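Local coordinates for kinase-associated protein B (Bacillus cereus, PDB 1Y71), which is of unknown function but is probably a small SH3-like accessory protein associated with a bacterial kinase, at residues 89-92 with 93-97; 98-101 with 102-105; 121-124 with 125-128. All blocks are in the same frame, centred on the assembly; numbering follows the deposited sequence.

Contact 1 of 3, residues 89-92 with 93-97; sequences PDYT and ESLKL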
ATOM      1  N   PRO B  89      -1.401   2.872   1.753  1.00 20.38           N
ATOM      2  CA  PRO B  89      -2.741   2.350   1.936  1.00 21.23           C
ATOM      3  C   PRO B  89      -3.115   1.425   0.785  1.00 20.28           C
ATOM      4  O   PRO B  89      -2.511   1.496  -0.273  1.00 20.71           O
ATOM      5  CB  PRO B  89      -3.640   3.592   1.887  1.00 20.41           C
ATOM      6  CG  PRO B  89      -2.859   4.641   1.261  1.00 21.46           C
ATOM      7  CD  PRO B  89      -1.387   4.299   1.382  1.00 22.27           C
ATOM      8  N   ASP B  90      -4.111   0.579   1.016  1.00 20.46           N
ATOM      9  CA  ASP B  90      -4.705  -0.225  -0.035  1.00 20.65           C
ATOM     10  C   ASP B  90      -5.326   0.693  -1.073  1.00 19.58           C
ATOM     11  O   ASP B  90      -6.056   1.637  -0.706  1.00 20.01           O
ATOM     12  CB  ASP B  90      -5.809  -1.107   0.549  1.00 20.34           C
ATOM     13  CG  ASP B  90      -6.504  -1.909  -0.507  1.00 22.24           C
ATOM     14  OD1 ASP B  90      -7.658  -1.580  -0.916  1.00 21.91           O
ATOM     15  OD2 ASP B  90      -5.880  -2.893  -0.916  1.00 25.27           O
ATOM     16  N   TYR B  91      -5.049   0.436  -2.358  1.00 20.33           N
ATOM     17  CA  TYR B  91      -5.424   1.373  -3.411  1.00 19.27           C
ATOM     18  C   TYR B  91      -6.941   1.594  -3.316  1.00 19.87           C
ATOM     19  O   TYR B  91      -7.416   2.729  -3.273  1.00 19.12           O
ATOM     20  CB  TYR B  91      -5.067   0.850  -4.831  1.00 20.52           C
ATOM     21  CG  TYR B  91      -5.669   1.735  -5.926  1.00 18.86           C
ATOM     22  CD1 TYR B  91      -4.953   2.802  -6.456  1.00 18.33           C
ATOM     23  CD2 TYR B  91      -6.955   1.507  -6.394  1.00 20.42           C
ATOM     24  CE1 TYR B  91      -5.499   3.630  -7.418  1.00 15.44           C
ATOM     25  CE2 TYR B  91      -7.539   2.326  -7.372  1.00 21.24           C
ATOM     26  CZ  TYR B  91      -6.810   3.375  -7.881  1.00 19.73           C
ATOM     27  OH  TYR B  91      -7.396   4.176  -8.829  1.00 19.82           O
ATOM     28  N   THR B  92      -7.707   0.508  -3.310  1.00 19.16           N
ATOM     29  CA  THR B  92      -9.167   0.610  -3.338  1.00 18.88           C
ATOM     30  C   THR B  92      -9.750   1.341  -2.137  1.00 18.87           C
ATOM     31  O   THR B  92     -10.591   2.253  -2.292  1.00 15.92           O
ATOM     32  CB  THR B  92      -9.805  -0.803  -3.534  1.00 19.51           C
ATOM     33  OG1 THR B  92      -9.439  -1.257  -4.832  1.00 20.19           O
ATOM     34  CG2 THR B  92     -11.339  -0.775  -3.410  1.00 21.94           C
ATOM     35  N   GLU B  93      -9.281   0.990  -0.939  1.00 19.49           N
ATOM     36  CA  GLU B  93      -9.730   1.711   0.235  1.00 21.10           C
ATOM     37  C   GLU B  93      -9.306   3.203   0.216  1.00 19.65           C
ATOM     38  O   GLU B  93     -10.068   4.069   0.677  1.00 17.80           O
ATOM     39  CB  GLU B  93      -9.269   1.028   1.512  1.00 22.34           C
ATOM     40  CG  GLU B  93     -10.302   1.120   2.652  1.00 32.08           C
ATOM     41  CD  GLU B  93     -11.707   0.532   2.325  1.00 39.04           C
ATOM     42  OE1 GLU B  93     -11.825  -0.448   1.531  1.00 45.29           O
ATOM     43  OE2 GLU B  93     -12.697   1.056   2.885  1.00 41.62           O
ATOM     44  N   SER B  94      -8.113   3.489  -0.301  1.00 19.98           N
ATOM     45  CA  SER B  94      -7.649   4.878  -0.384  1.00 19.45           C
ATOM     46  C   SER B  94      -8.543   5.695  -1.342  1.00 20.07           C
ATOM     47  O   SER B  94      -8.851   6.879  -1.088  1.00 19.81           O
ATOM     48  CB  SER B  94      -6.164   4.956  -0.805  1.00 20.28           C
ATOM     49  OG  SER B  94      -5.978   4.612  -2.174  1.00 19.83           O
ATOM     50  N   LEU B  95      -8.931   5.072  -2.458  1.00 19.18           N
ATOM     51  CA  LEU B  95      -9.822   5.708  -3.439  1.00 19.96           C
ATOM     52  C   LEU B  95     -11.180   5.993  -2.831  1.00 20.13           C
ATOM     53  O   LEU B  95     -11.759   7.103  -3.018  1.00 19.23           O
ATOM     54  CB  LEU B  95      -9.955   4.837  -4.689  1.00 19.55           C
ATOM     55  CG  LEU B  95     -10.901   5.254  -5.843  1.00 20.13           C
ATOM     56  CD1 LEU B  95     -10.512   6.660  -6.352  1.00 20.69           C
ATOM     57  CD2 LEU B  95     -10.893   4.201  -7.024  1.00 21.06           C
ATOM     58  N   LYS B  96     -11.708   4.991  -2.114  1.00 20.96           N
ATOM     59  CA  LYS B  96     -12.975   5.157  -1.397  1.00 23.01           C
ATOM     60  C   LYS B  96     -12.886   6.351  -0.424  1.00 22.51           C
ATOM     61  O   LYS B  96     -13.766   7.226  -0.407  1.00 21.18           O
ATOM     62  CB  LYS B  96     -13.365   3.852  -0.671  1.00 23.29           C
ATOM     63  CG  LYS B  96     -14.811   3.840  -0.152  1.00 27.00           C
ATOM     64  CD  LYS B  96     -15.113   2.513   0.639  1.00 26.06           C
ATOM     65  CE  LYS B  96     -16.507   2.591   1.370  1.00 31.94           C
ATOM     66  NZ  LYS B  96     -16.533   3.683   2.433  1.00 36.91           N
ATOM     67  N   LEU B  97     -11.828   6.375   0.376  1.00 22.54           N
ATOM     68  CA  LEU B  97     -11.577   7.479   1.314  1.00 23.10           C
ATOM     69  C   LEU B  97     -11.420   8.831   0.640  1.00 22.35           C
ATOM     70  O   LEU B  97     -12.135   9.789   0.993  1.00 23.67           O
ATOM     71  CB  LEU B  97     -10.356   7.195   2.188  1.00 23.18           C
ATOM     72  CG  LEU B  97      -9.971   8.258   3.229  1.00 27.05           C
ATOM     73  CD1 LEU B  97     -11.039   8.354   4.339  1.00 30.14           C
ATOM     74  CD2 LEU B  97      -8.593   7.992   3.855  1.00 26.87           C
TER
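D90 turns its carboxylate forward over the first turn of helix 91-104 and takes the backbone N-H of E93 on OD1, with N to OD1 at 3.0 Å. The bond is nearly straight (165°) and OD1 accepts through its anti lone pair; as D90 directly precedes the helix, this is an N-cap bond. Its CG lies anti to the backbone N (chi1 177°), bringing the carboxylate beside the E93 amide. The side chains of D90 and E93 run obliquely to each other, their carboxylate planes 30° apart. Y91 and L95, one turn apart, lie side by side and point the same way, Y91 CE2 and L95 CD2 meeting at 3.9 Å. Beyond them the Y91 hydroxyl reaches the carbonyl of L68. S94 folds back on its own helix: OG donates to Y91 O at 2.6 Å, approaching from the side of a carbonyl that also accepts L95 N at 2.9 Å. The P89 ring rests CG against S94 CB at 3.9 Å, beside A41 of strand 34-42. S94 OG is also bonded to V42 N, and T92 OG1 to E87 of the second subunit. The D90 carboxylate probably complements the positive end of the helix dipole, while the buried S94 hydroxyl ties that helix start to the sheet.

Contact 2 of 3, residues 98-101 with 102-105; sequences ALET and QMNS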
ATOM      1  N   ALA B  98     -10.516   8.923  -0.330  1.00 21.59           N
ATOM      2  CA  ALA B  98     -10.280  10.160  -1.078  1.00 21.99           C
ATOM      3  C   ALA B  98     -11.603  10.752  -1.641  1.00 22.36           C
ATOM      4  O   ALA B  98     -11.881  11.961  -1.569  1.00 21.48           O
ATOM      5  CB  ALA B  98      -9.278   9.898  -2.215  1.00 22.12           C
ATOM      6  N   LEU B  99     -12.428   9.880  -2.174  1.00 23.63           N
ATOM      7  CA  LEU B  99     -13.692  10.268  -2.746  1.00 25.60           C
ATOM      8  C   LEU B  99     -14.681  10.775  -1.691  1.00 26.04           C
ATOM      9  O   LEU B  99     -15.351  11.803  -1.892  1.00 24.62           O
ATOM     10  CB  LEU B  99     -14.290   9.077  -3.487  1.00 25.82           C
ATOM     11  CG  LEU B  99     -15.382   9.379  -4.489  1.00 28.27           C
ATOM     12  CD1 LEU B  99     -14.826  10.267  -5.573  1.00 28.26           C
ATOM     13  CD2 LEU B  99     -15.910   8.011  -5.082  1.00 28.95           C
ATOM     14  N   GLU B 100     -14.770  10.058  -0.577  1.00 26.43           N
ATOM     15  CA  GLU B 100     -15.675  10.484   0.511  1.00 28.25           C
ATOM     16  C   GLU B 100     -15.238  11.844   1.057  1.00 27.71           C
ATOM     17  O   GLU B 100     -16.083  12.745   1.279  1.00 26.87           O
ATOM     18  CB  GLU B 100     -15.804   9.424   1.604  1.00 28.86           C
ATOM     19  CG  GLU B 100     -16.723   8.277   1.157  1.00 34.73           C
ATOM     20  CD  GLU B 100     -16.459   6.957   1.855  1.00 40.97           C
ATOM     21  OE1 GLU B 100     -15.586   6.896   2.769  1.00 44.56           O
ATOM     22  OE2 GLU B 100     -17.144   5.965   1.482  1.00 44.06           O
ATOM     23  N   THR B 101     -13.920  12.026   1.187  1.00 26.60           N
ATOM     24  CA  THR B 101     -13.343  13.306   1.624  1.00 26.23           C
ATOM     25  C   THR B 101     -13.732  14.464   0.713  1.00 26.24           C
ATOM     26  O   THR B 101     -14.196  15.526   1.192  1.00 26.02           O
ATOM     27  CB  THR B 101     -11.789  13.193   1.804  1.00 25.57           C
ATOM     28  OG1 THR B 101     -11.540  12.267   2.847  1.00 25.27           O
ATOM     29  CG2 THR B 101     -11.094  14.523   2.144  1.00 26.43           C
ATOM     30  N   GLN B 102     -13.577  14.259  -0.591  1.00 25.17           N
ATOM     31  CA  GLN B 102     -13.921  15.280  -1.558  1.00 25.62           C
ATOM     32  C   GLN B 102     -15.418  15.602  -1.532  1.00 26.30           C
ATOM     33  O   GLN B 102     -15.822  16.777  -1.597  1.00 25.12           O
ATOM     34  CB  GLN B 102     -13.538  14.849  -2.965  1.00 24.94           C
ATOM     35  CG  GLN B 102     -13.742  15.961  -4.018  1.00 26.35           C
ATOM     36  CD  GLN B 102     -13.274  15.533  -5.377  1.00 26.30           C
ATOM     37  OE1 GLN B 102     -13.018  14.349  -5.610  1.00 28.12           O
ATOM     38  NE2 GLN B 102     -13.106  16.480  -6.268  1.00 26.05           N
HETATM   39  N   MSE B 103     -16.235  14.563  -1.474  1.00 26.13           N
HETATM   40  CA  MSE B 103     -17.673  14.750  -1.357  1.00 29.20           C
HETATM   41  C   MSE B 103     -18.065  15.530  -0.122  1.00 27.40           C
HETATM   42  O   MSE B 103     -18.854  16.472  -0.224  1.00 26.49           O
HETATM   43  CB  MSE B 103     -18.417  13.428  -1.445  1.00 27.78           C
HETATM   44  CG  MSE B 103     -18.366  12.845  -2.847  1.00 31.71           C
HETATM   45 SE   MSE B 103     -19.432  11.218  -3.068  0.90 40.60          SE
HETATM   46  CE  MSE B 103     -18.496  10.006  -1.941  1.00 39.52           C
ATOM     47  N   ASN B 104     -17.501  15.159   1.026  1.00 27.40           N
ATOM     48  CA  ASN B 104     -17.716  15.880   2.278  1.00 28.21           C
ATOM     49  C   ASN B 104     -17.228  17.325   2.264  1.00 28.56           C
ATOM     50  O   ASN B 104     -17.764  18.177   3.000  1.00 28.43           O
ATOM     51  CB  ASN B 104     -17.086  15.125   3.450  1.00 28.83           C
ATOM     52  CG  ASN B 104     -17.867  13.882   3.825  1.00 31.76           C
ATOM     53  OD1 ASN B 104     -19.068  13.797   3.582  1.00 35.78           O
ATOM     54  ND2 ASN B 104     -17.203  12.933   4.462  1.00 34.67           N
ATOM     55  N   SER B 105     -16.217  17.604   1.442  1.00 27.75           N
ATOM     56  CA  SER B 105     -15.668  18.943   1.337  1.00 27.35           C
ATOM     57  C   SER B 105     -16.692  19.978   0.876  1.00 27.38           C
ATOM     58  O   SER B 105     -16.480  21.159   1.084  1.00 26.45           O
ATOM     59  CB  SER B 105     -14.411  19.000   0.448  1.00 27.36           C
ATOM     60  OG  SER B 105     -14.727  19.118  -0.936  1.00 27.12           O
TER
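Apolar contact here centres on the methyl group of selenomethionine M103, which reaches back one turn to L99 and E100. Its CE lies 4.1 Å from L99 CG and 4.0 Å from E100 CG, both side chains being crossed at a slant. The chain runs straight through chi2 and then bends at chi3 (-66°), which carries CE back over the preceding turn. M103 CG also packs 3.3 Å from L99 O. L99, Q102 and M103 all touch L121 of helix 112-127, so this last part of helix 91-104 forms one half of a pair of helices consecutive in the chain, which pack on each other where helix 91-104 runs out beyond the sheet. Backbone bonds keep the i to i+4 pattern: M103 N to L99 O is 2.9 Å and N104 N to E100 O is 2.8 Å, both close to straight. At S105 the bond to T101 O is more bent, its N-H angle falling to 132°. Among side-chain polar groups, S105 OG gives a hydrogen bond to Q102 O at 2.7 Å. E100 OE2 pairs with K96 NZ in a salt bridge and more weakly with K125. The extended Q102 side chain sends NE2 to P46 O, and T101 OG1 bonds to L97 O, one turn back.

Contact 3 of 3, residues 121-124 with 125-128; sequences LQQL and KKDY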
ATOM      1  N   LEU B 121     -19.252  13.053  -8.712  1.00 32.13           N
ATOM      2  CA  LEU B 121     -18.563  12.129  -7.802  1.00 31.09           C
ATOM      3  C   LEU B 121     -19.438  10.974  -7.378  1.00 31.86           C
ATOM      4  O   LEU B 121     -18.950   9.858  -7.218  1.00 29.93           O
ATOM      5  CB  LEU B 121     -17.993  12.856  -6.578  1.00 30.74           C
ATOM      6  CG  LEU B 121     -17.010  14.003  -6.898  1.00 29.30           C
ATOM      7  CD1 LEU B 121     -16.850  14.963  -5.749  1.00 27.53           C
ATOM      8  CD2 LEU B 121     -15.660  13.448  -7.352  1.00 30.25           C
ATOM      9  N   GLN B 122     -20.735  11.236  -7.197  1.00 33.30           N
ATOM     10  CA  GLN B 122     -21.666  10.159  -6.820  1.00 35.42           C
ATOM     11  C   GLN B 122     -21.683   9.055  -7.894  1.00 35.70           C
ATOM     12  O   GLN B 122     -21.655   7.876  -7.576  1.00 36.66           O
ATOM     13  CB  GLN B 122     -23.081  10.692  -6.544  1.00 35.09           C
ATOM     14  CG  GLN B 122     -23.231  11.470  -5.238  1.00 36.23           C
ATOM     15  CD  GLN B 122     -24.589  12.177  -5.111  1.00 37.39           C
ATOM     16  OE1 GLN B 122     -25.040  12.883  -6.030  1.00 41.67           O
ATOM     17  NE2 GLN B 122     -25.248  11.987  -3.963  1.00 40.80           N
ATOM     18  N   GLN B 123     -21.698   9.452  -9.158  1.00 36.61           N
ATOM     19  CA  GLN B 123     -21.639   8.496 -10.257  1.00 37.41           C
ATOM     20  C   GLN B 123     -20.296   7.791 -10.326  1.00 37.54           C
ATOM     21  O   GLN B 123     -20.248   6.560 -10.513  1.00 37.95           O
ATOM     22  CB  GLN B 123     -21.912   9.172 -11.607  1.00 37.62           C
ATOM     23  CG  GLN B 123     -22.077   8.180 -12.773  1.00 38.96           C
ATOM     24  CD  GLN B 123     -23.106   7.094 -12.478  1.00 41.50           C
ATOM     25  OE1 GLN B 123     -24.194   7.382 -11.984  1.00 41.29           O
ATOM     26  NE2 GLN B 123     -22.753   5.831 -12.760  1.00 41.88           N
ATOM     27  N   LEU B 124     -19.218   8.566 -10.225  1.00 36.65           N
ATOM     28  CA  LEU B 124     -17.863   7.997 -10.251  1.00 37.16           C
ATOM     29  C   LEU B 124     -17.716   6.879  -9.216  1.00 36.90           C
ATOM     30  O   LEU B 124     -17.128   5.832  -9.493  1.00 36.55           O
ATOM     31  CB  LEU B 124     -16.807   9.073 -10.019  1.00 36.69           C
ATOM     32  CG  LEU B 124     -16.232   9.823 -11.214  1.00 37.17           C
ATOM     33  CD1 LEU B 124     -15.220  10.792 -10.705  1.00 36.02           C
ATOM     34  CD2 LEU B 124     -15.598   8.858 -12.224  1.00 37.91           C
ATOM     35  N   LYS B 125     -18.286   7.115  -8.038  1.00 37.21           N
ATOM     36  CA  LYS B 125     -18.309   6.144  -6.950  1.00 38.28           C
ATOM     37  C   LYS B 125     -18.935   4.813  -7.407  1.00 37.69           C
ATOM     38  O   LYS B 125     -18.468   3.735  -7.034  1.00 37.35           O
ATOM     39  CB  LYS B 125     -19.075   6.721  -5.756  1.00 37.92           C
ATOM     40  CG  LYS B 125     -19.197   5.757  -4.578  1.00 40.14           C
ATOM     41  CD  LYS B 125     -19.853   6.386  -3.357  1.00 40.46           C
ATOM     42  CE  LYS B 125     -20.029   5.309  -2.266  1.00 44.35           C
ATOM     43  NZ  LYS B 125     -20.026   5.871  -0.876  1.00 46.24           N
ATOM     44  N   LYS B 126     -19.971   4.900  -8.239  1.00 37.73           N
ATOM     45  CA  LYS B 126     -20.623   3.699  -8.756  1.00 37.72           C
ATOM     46  C   LYS B 126     -19.751   3.060  -9.830  1.00 37.09           C
ATOM     47  O   LYS B 126     -19.568   1.842  -9.843  1.00 37.65           O
ATOM     48  CB  LYS B 126     -22.024   4.031  -9.273  1.00 38.36           C
ATOM     49  CG  LYS B 126     -22.918   4.611  -8.195  1.00 40.89           C
ATOM     50  CD  LYS B 126     -24.340   4.861  -8.713  1.00 45.60           C
ATOM     51  CE  LYS B 126     -25.261   5.354  -7.604  1.00 47.05           C
ATOM     52  NZ  LYS B 126     -26.491   5.972  -8.165  1.00 48.47           N
ATOM     53  N   ASP B 127     -19.176   3.895 -10.696  1.00 35.74           N
ATOM     54  CA  ASP B 127     -18.317   3.433 -11.777  1.00 34.58           C
ATOM     55  C   ASP B 127     -17.066   2.692 -11.285  1.00 33.97           C
ATOM     56  O   ASP B 127     -16.636   1.714 -11.894  1.00 32.58           O
ATOM     57  CB  ASP B 127     -17.910   4.603 -12.656  1.00 34.26           C
ATOM     58  CG  ASP B 127     -19.104   5.272 -13.330  1.00 35.50           C
ATOM     59  OD1 ASP B 127     -20.203   4.674 -13.351  1.00 33.44           O
ATOM     60  OD2 ASP B 127     -18.929   6.394 -13.843  1.00 34.85           O
ATOM     61  N   TYR B 128     -16.500   3.171 -10.181  1.00 33.36           N
ATOM     62  CA  TYR B 128     -15.310   2.574  -9.585  1.00 33.35           C
ATOM     63  C   TYR B 128     -15.547   1.226  -8.892  1.00 35.48           C
ATOM     64  O   TYR B 128     -14.578   0.550  -8.505  1.00 35.34           O
ATOM     65  CB  TYR B 128     -14.757   3.507  -8.530  1.00 31.83           C
ATOM     66  CG  TYR B 128     -14.124   4.791  -9.038  1.00 29.79           C
ATOM     67  CD1 TYR B 128     -13.391   4.824 -10.215  1.00 27.13           C
ATOM     68  CD2 TYR B 128     -14.180   5.944  -8.266  1.00 30.97           C
ATOM     69  CE1 TYR B 128     -12.773   6.007 -10.645  1.00 29.34           C
ATOM     70  CE2 TYR B 128     -13.558   7.125  -8.678  1.00 28.94           C
ATOM     71  CZ  TYR B 128     -12.863   7.147  -9.858  1.00 28.85           C
ATOM     72  OH  TYR B 128     -12.269   8.329 -10.235  1.00 29.43           O
TER
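Q123 O is gripped by two backbone amides: D127 N at 2.9 Å, lying in the carbonyl plane, and K126 N at 2.8 Å in a weak, strongly bent bond. This is the last turn of helix 112-127, the second of two consecutive helices, packed against helix 91-104. K126 N also makes a weak bond to Q122 O, so its hydrogen is shared between an i-4 and an i-3 carbonyl, a sharing often seen near helix ends. Q123 and D127 are joined a second time, through their side chains. Q123 NE2 donates to D127 OD1 at 2.9 Å, with an N-H angle of 155°. The acceptor lies close to the amide plane of Q123, but the donor meets the carboxylate from above its plane, and the two flat groups are turned 49° apart. Q123 bends at chi2 (52°), which turns its amide forward along the helix, toward D127, the two side chains crossing at about a right angle. K126 likewise crosses the Q123 side chain at about a right angle, its CD 4.1 Å from Q123 OE1. On another side L124, buried, lies obliquely against Y128, with CD2 4.0 Å from CZ of the ring; H45, Q48 and E64 pack on the same leucine. The Y128 hydroxyl is hydrogen-bonded to H45 NE2 and A67 N, which ties the helix end to the long connection between strands 34-42 and 73-77. K125 CB packs against L99 of helix 91-104. The Y128 backbone closes the turn with a bond from its N to L124 O, and that same carbonyl oxygen sits 3.2 Å from ring atom CG of Y128.

In the fold
Contacts 1 and 2 lie in series on helix 91-104, whereas contact 3 ends helix 112-127. Contact 1 is closest to the centre of the chain and the one that reaches both the sheet and the second subunit; its chemistry is capping and buried polar bonding. Contacts 2 and 3 sit farther out and face each other across the interface of the two helices; both mix buried leucines with polar side chains and have more exposed residues than contact 1. An intrahelical amide-carboxylate bond marks contact 3, while contact 2 adds apolar packing of the selenomethionine methyl to its backbone bonds. L95 against Y128 joins contacts 1 and 3.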